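AlyGC (PDB 5GKD) probably breaks down alginate by beta-elimination, as a marine bacterial lyase of polysaccharide lyase family 6. Local coordinates at residues I216-K219 against S224-N227; I263-I266 against I271-N274; G619-V624 against N646-G651. All coordinates share one frame; numbering follows the deposited sequence.

Contact 1 of 3, residues I216-K219 against S224-N227; sequences ISNK and SIRN. With PO4 (phosphate ion), chain H.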
# COMPACT_ATOMS: atom_id res chain seq x y z
N ILE A 216 -17.15 25.12 -5.69
CA ILE A 216 -16.40 26.13 -6.42
C ILE A 216 -15.44 26.80 -5.45
O ILE A 216 -15.83 27.19 -4.35
CB ILE A 216 -17.33 27.19 -7.05
CG1 ILE A 216 -18.28 26.54 -8.05
CG2 ILE A 216 -16.50 28.29 -7.67
CD1 ILE A 216 -19.25 27.50 -8.71
N SER A 217 -14.19 26.94 -5.85
CA SER A 217 -13.15 27.57 -5.05
C SER A 217 -12.65 28.77 -5.85
O SER A 217 -11.85 28.60 -6.77
CB SER A 217 -12.02 26.59 -4.73
OG SER A 217 -11.04 27.13 -3.86
N ASN A 218 -13.16 29.96 -5.55
CA ASN A 218 -12.70 31.15 -6.26
C ASN A 218 -11.41 31.64 -5.62
O ASN A 218 -11.35 31.87 -4.41
CB ASN A 218 -13.75 32.25 -6.25
CG ASN A 218 -13.43 33.34 -7.23
OD1 ASN A 218 -13.59 33.18 -8.44
ND2 ASN A 218 -12.92 34.46 -6.73
N LYS A 219 -10.36 31.80 -6.43
CA LYS A 219 -9.01 32.12 -5.95
C LYS A 219 -8.36 33.14 -6.88
O LYS A 219 -7.21 32.98 -7.30
CB LYS A 219 -8.14 30.87 -5.85
CG LYS A 219 -8.46 29.93 -4.68
CD LYS A 219 -7.43 28.79 -4.61
CE LYS A 219 -7.63 27.89 -3.40
NZ LYS A 219 -6.79 26.66 -3.46
N SER A 224 -17.07 36.58 -12.12
CA SER A 224 -18.52 36.65 -12.02
C SER A 224 -19.10 35.24 -12.03
O SER A 224 -18.98 34.52 -13.02
CB SER A 224 -19.09 37.51 -13.16
OG SER A 224 -20.48 37.30 -13.31
N ILE A 225 -19.67 34.83 -10.90
CA ILE A 225 -20.21 33.48 -10.73
C ILE A 225 -21.71 33.62 -10.54
O ILE A 225 -22.16 34.07 -9.48
CB ILE A 225 -19.55 32.75 -9.55
CG1 ILE A 225 -18.03 32.74 -9.72
CG2 ILE A 225 -20.08 31.34 -9.45
CD1 ILE A 225 -17.27 32.52 -8.43
N ARG A 226 -22.48 33.26 -11.56
CA ARG A 226 -23.85 33.73 -11.70
C ARG A 226 -24.72 32.66 -12.29
O ARG A 226 -24.28 31.85 -13.11
CB ARG A 226 -23.92 34.95 -12.60
CG ARG A 226 -23.45 34.52 -14.00
CD ARG A 226 -23.17 35.62 -14.95
NE ARG A 226 -24.03 36.76 -14.73
CZ ARG A 226 -25.23 36.86 -15.24
NH1 ARG A 226 -25.75 35.90 -16.00
NH2 ARG A 226 -25.95 37.93 -14.99
N ASN A 227 -25.99 32.63 -11.86
CA ASN A 227 -27.03 31.88 -12.54
C ASN A 227 -26.74 30.38 -12.58
O ASN A 227 -27.20 29.69 -13.48
CB ASN A 227 -27.22 32.38 -13.96
CG ASN A 227 -27.84 33.75 -14.00
OD1 ASN A 227 -27.17 34.74 -13.77
ND2 ASN A 227 -29.13 33.82 -14.29
P PO4 H . -8.12 25.45 -0.23
O1 PO4 H . -9.12 26.25 -1.02
O2 PO4 H . -8.30 24.04 -0.64
O3 PO4 H . -8.38 25.64 1.29
O4 PO4 H . -6.75 25.85 -0.73
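Ile225 overlaps two side chains of residues 216-219, one with each of its branches. Its CG2 lies 4.0 Å from CD1 of Ile216, and these two isoleucines run past each other in opposite senses, so that they meet alongside. The other branch is carried beside the backbone N (chi1 -55°) and ends in CD1, which rests 3.7 Å from OD1 of Asn218. A methyl can offer that oxygen no hydrogen bond; Asn223 does so through ND2, while ND2 of Asn218 is tied weakly to the carbonyl of Ser220. The buried amide is thus bonded at its oxygen and only weakly at its nitrogen, and its oxygen side packs on Ile225.

Ser217 points away from Ile225, and its OG is hydrogen-bonded to Glu214, a calcium ligand. The extended Lys219 chain brings NZ to 2.8 Å from O4 of the modelled phosphate, which Arg240 also holds through NE. With an alanine in place of Lys219 the amine is gone, and the phosphate would probably be held less firmly, with Arg240 left as its remaining named partner. The ion itself probably comes from the crystallisation liquor. Side chains of successive strands packed in the interior, with parallel strands stacked coil on coil, fit the right-handed parallel beta-helix of the pectate lyase-like clan; the calcium and carbonate sites lie close by.

Contact 2 of 3, residues I263-I266 against I271-N274; sequences IRVI and IIRN. With CO3 (carbonate ion), chain J.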
# COMPACT_ATOMS: atom_id res chain seq x y z
N ILE A 263 -22.97 29.71 0.55
CA ILE A 263 -22.00 30.67 0.05
C ILE A 263 -21.11 31.05 1.22
O ILE A 263 -21.62 31.37 2.31
CB ILE A 263 -22.68 31.90 -0.57
CG1 ILE A 263 -23.45 31.53 -1.84
CG2 ILE A 263 -21.66 32.99 -0.90
CD1 ILE A 263 -24.42 32.63 -2.30
N ARG A 264 -19.79 30.99 1.02
CA ARG A 264 -18.80 31.29 2.05
C ARG A 264 -17.98 32.50 1.62
O ARG A 264 -17.31 32.46 0.57
CB ARG A 264 -17.88 30.10 2.32
CG ARG A 264 -16.77 30.41 3.33
CD ARG A 264 -16.22 29.16 4.01
NE ARG A 264 -15.63 28.23 3.04
CZ ARG A 264 -14.43 27.65 3.16
NH1 ARG A 264 -13.67 27.89 4.21
NH2 ARG A 264 -14.01 26.82 2.21
N VAL A 265 -18.00 33.54 2.44
CA VAL A 265 -17.43 34.83 2.11
C VAL A 265 -16.13 34.99 2.88
O VAL A 265 -16.11 34.88 4.11
CB VAL A 265 -18.40 35.98 2.46
CG1 VAL A 265 -17.79 37.30 2.05
CG2 VAL A 265 -19.72 35.75 1.76
N ILE A 266 -15.07 35.30 2.18
CA ILE A 266 -13.75 35.59 2.71
C ILE A 266 -13.21 36.67 1.81
O ILE A 266 -13.69 36.81 0.77
CB ILE A 266 -12.79 34.38 2.67
CG1 ILE A 266 -13.46 33.12 3.21
CG2 ILE A 266 -11.50 34.70 3.39
CD1 ILE A 266 -12.81 31.84 2.81
N ILE A 271 -19.44 40.83 -3.57
CA ILE A 271 -20.86 41.11 -3.71
C ILE A 271 -21.62 39.79 -3.83
O ILE A 271 -21.38 39.01 -4.76
CB ILE A 271 -21.15 42.02 -4.92
CG1 ILE A 271 -20.51 43.39 -4.71
CG2 ILE A 271 -22.64 42.15 -5.13
CD1 ILE A 271 -20.48 44.25 -5.98
N ILE A 272 -22.52 39.55 -2.90
CA ILE A 272 -23.35 38.35 -2.84
C ILE A 272 -24.80 38.85 -2.90
O ILE A 272 -25.36 39.26 -1.88
CB ILE A 272 -23.11 37.52 -1.56
CG1 ILE A 272 -21.69 36.93 -1.52
CG2 ILE A 272 -24.11 36.38 -1.47
CD1 ILE A 272 -20.63 37.85 -1.12
N ARG A 273 -25.40 38.83 -4.08
CA ARG A 273 -26.71 39.41 -4.27
C ARG A 273 -27.60 38.47 -5.08
O ARG A 273 -27.15 37.74 -5.95
CB ARG A 273 -26.65 40.77 -4.97
CG ARG A 273 -26.16 40.68 -6.38
CD ARG A 273 -26.49 41.91 -7.21
NE ARG A 273 -25.93 43.12 -6.66
CZ ARG A 273 -24.95 43.83 -7.22
NH1 ARG A 273 -24.41 43.47 -8.38
NH2 ARG A 273 -24.52 44.93 -6.60
N ASN A 274 -28.89 38.52 -4.75
CA ASN A 274 -29.94 37.85 -5.52
C ASN A 274 -29.72 36.34 -5.63
O ASN A 274 -30.06 35.74 -6.65
CB ASN A 274 -30.08 38.48 -6.91
CG ASN A 274 -31.46 38.31 -7.47
OD1 ASN A 274 -32.43 38.43 -6.74
ND2 ASN A 274 -31.56 37.98 -8.75
C CO3 J . -10.31 26.06 2.88
O1 CO3 J . -11.41 25.99 2.19
O2 CO3 J . -10.52 26.46 4.10
O3 CO3 J . -9.10 25.77 2.34
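Ile272 pushes into the facing strand between Ile263 and Val265, and its side chain is easily followed outward. At CB it forks. The short branch, CG2, goes to Ile263 and stops 3.9 Å from CD1 of that residue; the two isoleucines lie flank to flank, their chains heading opposite ways. The long branch starts at CG1, which lies 4.0 Å from each of two methyls, CG2 of Ile263 and CG2 of Val265. At the tip a bend (chi2 79°) turns CD1 to Val265, and there CD1 meets CG2 of Val265 at 3.7 Å, tip to tip. Every cross-strand contact is therefore carbon on carbon, with no hydrogen bond between the two segments.

Arg264, between the two inner residues of its strand, leaves from the opposite face. Its chain is extended as far as CD and then bends at chi3 (61°), which swings the guanidinium round to present its edge to the carbonate, an ion that probably comes from the crystallisation liquor. NH2 makes the strong bond, 2.7 Å to O1 and nearly straight at 165°; NH1 adds a weak one, 3.5 Å to O2. NE is taken by OG1 of Thr238, so the group is gripped at both ends and its rotation is restricted. Arg240 and Tyr303 hold the same ion, completing with Glu214 the carbonate pocket.

Strand 263-265 lies between the parallel strands 236-241 and 289-292, and strand 271-278 between 246-253 and 310-317. The interior packing carries on into those neighbours: Ile272 touches Leu239, and Ile263 touches Val247 and Phe252.

Contact 3 of 3, residues G619-V624 against N646-G651; sequences GAIAKV and NEVGKG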
# COMPACT_ATOMS: atom_id res chain seq x y z
N GLY A 619 -7.99 -6.17 20.81
CA GLY A 619 -7.68 -4.88 20.22
C GLY A 619 -8.78 -3.88 20.44
O GLY A 619 -9.65 -4.05 21.30
N ALA A 620 -8.76 -2.83 19.64
CA ALA A 620 -9.77 -1.79 19.78
C ALA A 620 -11.01 -2.11 18.94
O ALA A 620 -10.92 -2.74 17.89
CB ALA A 620 -9.22 -0.43 19.37
N ILE A 621 -12.16 -1.69 19.46
CA ILE A 621 -13.38 -1.59 18.66
C ILE A 621 -13.10 -0.84 17.36
O ILE A 621 -13.52 -1.26 16.27
CB ILE A 621 -14.47 -0.88 19.47
CG1 ILE A 621 -14.76 -1.63 20.77
CG2 ILE A 621 -15.71 -0.65 18.62
CD1 ILE A 621 -15.49 -0.78 21.81
N ALA A 622 -12.42 0.29 17.45
CA ALA A 622 -12.13 1.08 16.26
C ALA A 622 -10.93 1.96 16.54
O ALA A 622 -10.80 2.53 17.63
CB ALA A 622 -13.33 1.95 15.85
N LYS A 623 -10.04 2.05 15.56
CA LYS A 623 -8.96 3.02 15.54
C LYS A 623 -9.19 3.85 14.29
O LYS A 623 -9.09 3.32 13.18
CB LYS A 623 -7.59 2.35 15.51
CG LYS A 623 -7.43 1.17 16.45
CD LYS A 623 -5.99 0.72 16.52
CE LYS A 623 -5.77 -0.14 17.77
NZ LYS A 623 -4.37 -0.59 17.92
N VAL A 624 -9.56 5.11 14.45
CA VAL A 624 -9.84 5.91 13.27
C VAL A 624 -9.08 7.23 13.37
O VAL A 624 -9.04 7.87 14.43
CB VAL A 624 -11.35 6.09 13.02
CG1 VAL A 624 -12.19 5.45 14.11
CG2 VAL A 624 -11.71 7.48 12.75
N ASN A 646 -17.58 -5.99 26.40
CA ASN A 646 -16.98 -6.70 27.53
C ASN A 646 -15.55 -7.11 27.21
O ASN A 646 -15.28 -7.68 26.15
CB ASN A 646 -17.76 -7.98 27.90
CG ASN A 646 -19.24 -7.73 28.12
OD1 ASN A 646 -19.65 -7.21 29.17
ND2 ASN A 646 -20.06 -8.14 27.15
N GLU A 647 -14.65 -6.85 28.16
CA GLU A 647 -13.24 -7.28 28.07
C GLU A 647 -12.64 -6.88 26.72
O GLU A 647 -12.21 -7.71 25.92
CB GLU A 647 -13.12 -8.78 28.30
CG GLU A 647 -13.68 -9.29 29.63
CD GLU A 647 -12.71 -9.11 30.79
OE1 GLU A 647 -11.55 -8.68 30.57
OE2 GLU A 647 -13.10 -9.43 31.93
N VAL A 648 -12.61 -5.57 26.46
CA VAL A 648 -12.22 -5.03 25.16
C VAL A 648 -10.99 -4.15 25.32
O VAL A 648 -10.91 -3.34 26.25
CB VAL A 648 -13.38 -4.24 24.53
CG1 VAL A 648 -12.90 -3.50 23.30
CG2 VAL A 648 -14.53 -5.16 24.19
N GLY A 649 -10.02 -4.33 24.43
CA GLY A 649 -8.94 -3.38 24.27
C GLY A 649 -7.70 -3.60 25.11
O GLY A 649 -6.77 -2.80 25.02
N LYS A 650 -7.64 -4.67 25.90
CA LYS A 650 -6.56 -4.82 26.87
C LYS A 650 -5.42 -5.71 26.39
O LYS A 650 -4.49 -5.95 27.15
CB LYS A 650 -7.11 -5.35 28.20
CG LYS A 650 -7.76 -4.26 29.05
CD LYS A 650 -9.05 -4.73 29.68
CE LYS A 650 -8.84 -5.90 30.63
NZ LYS A 650 -10.13 -6.51 31.04
N GLY A 651 -5.47 -6.20 25.16
CA GLY A 651 -4.40 -7.05 24.68
C GLY A 651 -3.06 -6.33 24.68
O GLY A 651 -2.97 -5.13 24.45
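Val648 and Ile621 form the tight apolar part of this contact, their chains set roughly perpendicular. A chi1 of 171° swings CG1 of Val648 to the side of Ile621, 3.7 Å from CG1 and 4.0 Å from CD1 of that residue. That methyl also lies 3.9 Å from the carbonyl O of Gly619.

Beside it the two backbones come close with no side chain in between. CA of Gly649 approaches O of Gly619 at 3.1 Å, a CA-H...O contact, while N of Gly649 is near that oxygen at too poor an angle for a hydrogen bond. Glycine suits position 649: with its phi of 90°, a CB would collide with the carbonyl O of Val648.

The solvent side is looser and polar. Lys650 leaves the backbone pointing away from residues 619-624, and its chain brings NZ to 2.6 Å from OE1 of Glu647 in a salt bridge. The amine comes from above the carboxylate plane, 39° out of it, and donates to the carbonyl of Asn677 as well.

The contact thus joins two turns at one corner of a coiled stack of parallel strands. Strand 622-625 runs between 590-592 and 660-663, and strand 644-648 between 613-617 and 667-676; inside, Val648 rests on Val614 and Leu617, and Ile621 on Ile609 of strand 606-610.

Overall arrangement
Contacts 1 and 2 are close relatives: their centres are 10 Å apart, and each packs an inward isoleucine of one strand row against the other row of the same beta-helix. They differ in the partner, an asparagine amide beside the isoleucine in 216-219 and a valine in 263-266. Lys219 and Arg264 each reach a modelled anion at the Arg240-lined site, but the two ions overlap too closely to be present together. Contact 3 lies about 46 Å away, centre to centre, in a separate set of parallel strands on the opposite side of the chain's centre. Its touching residues are buried too, but glycine backbone does much of the work, and its salt bridge faces outward.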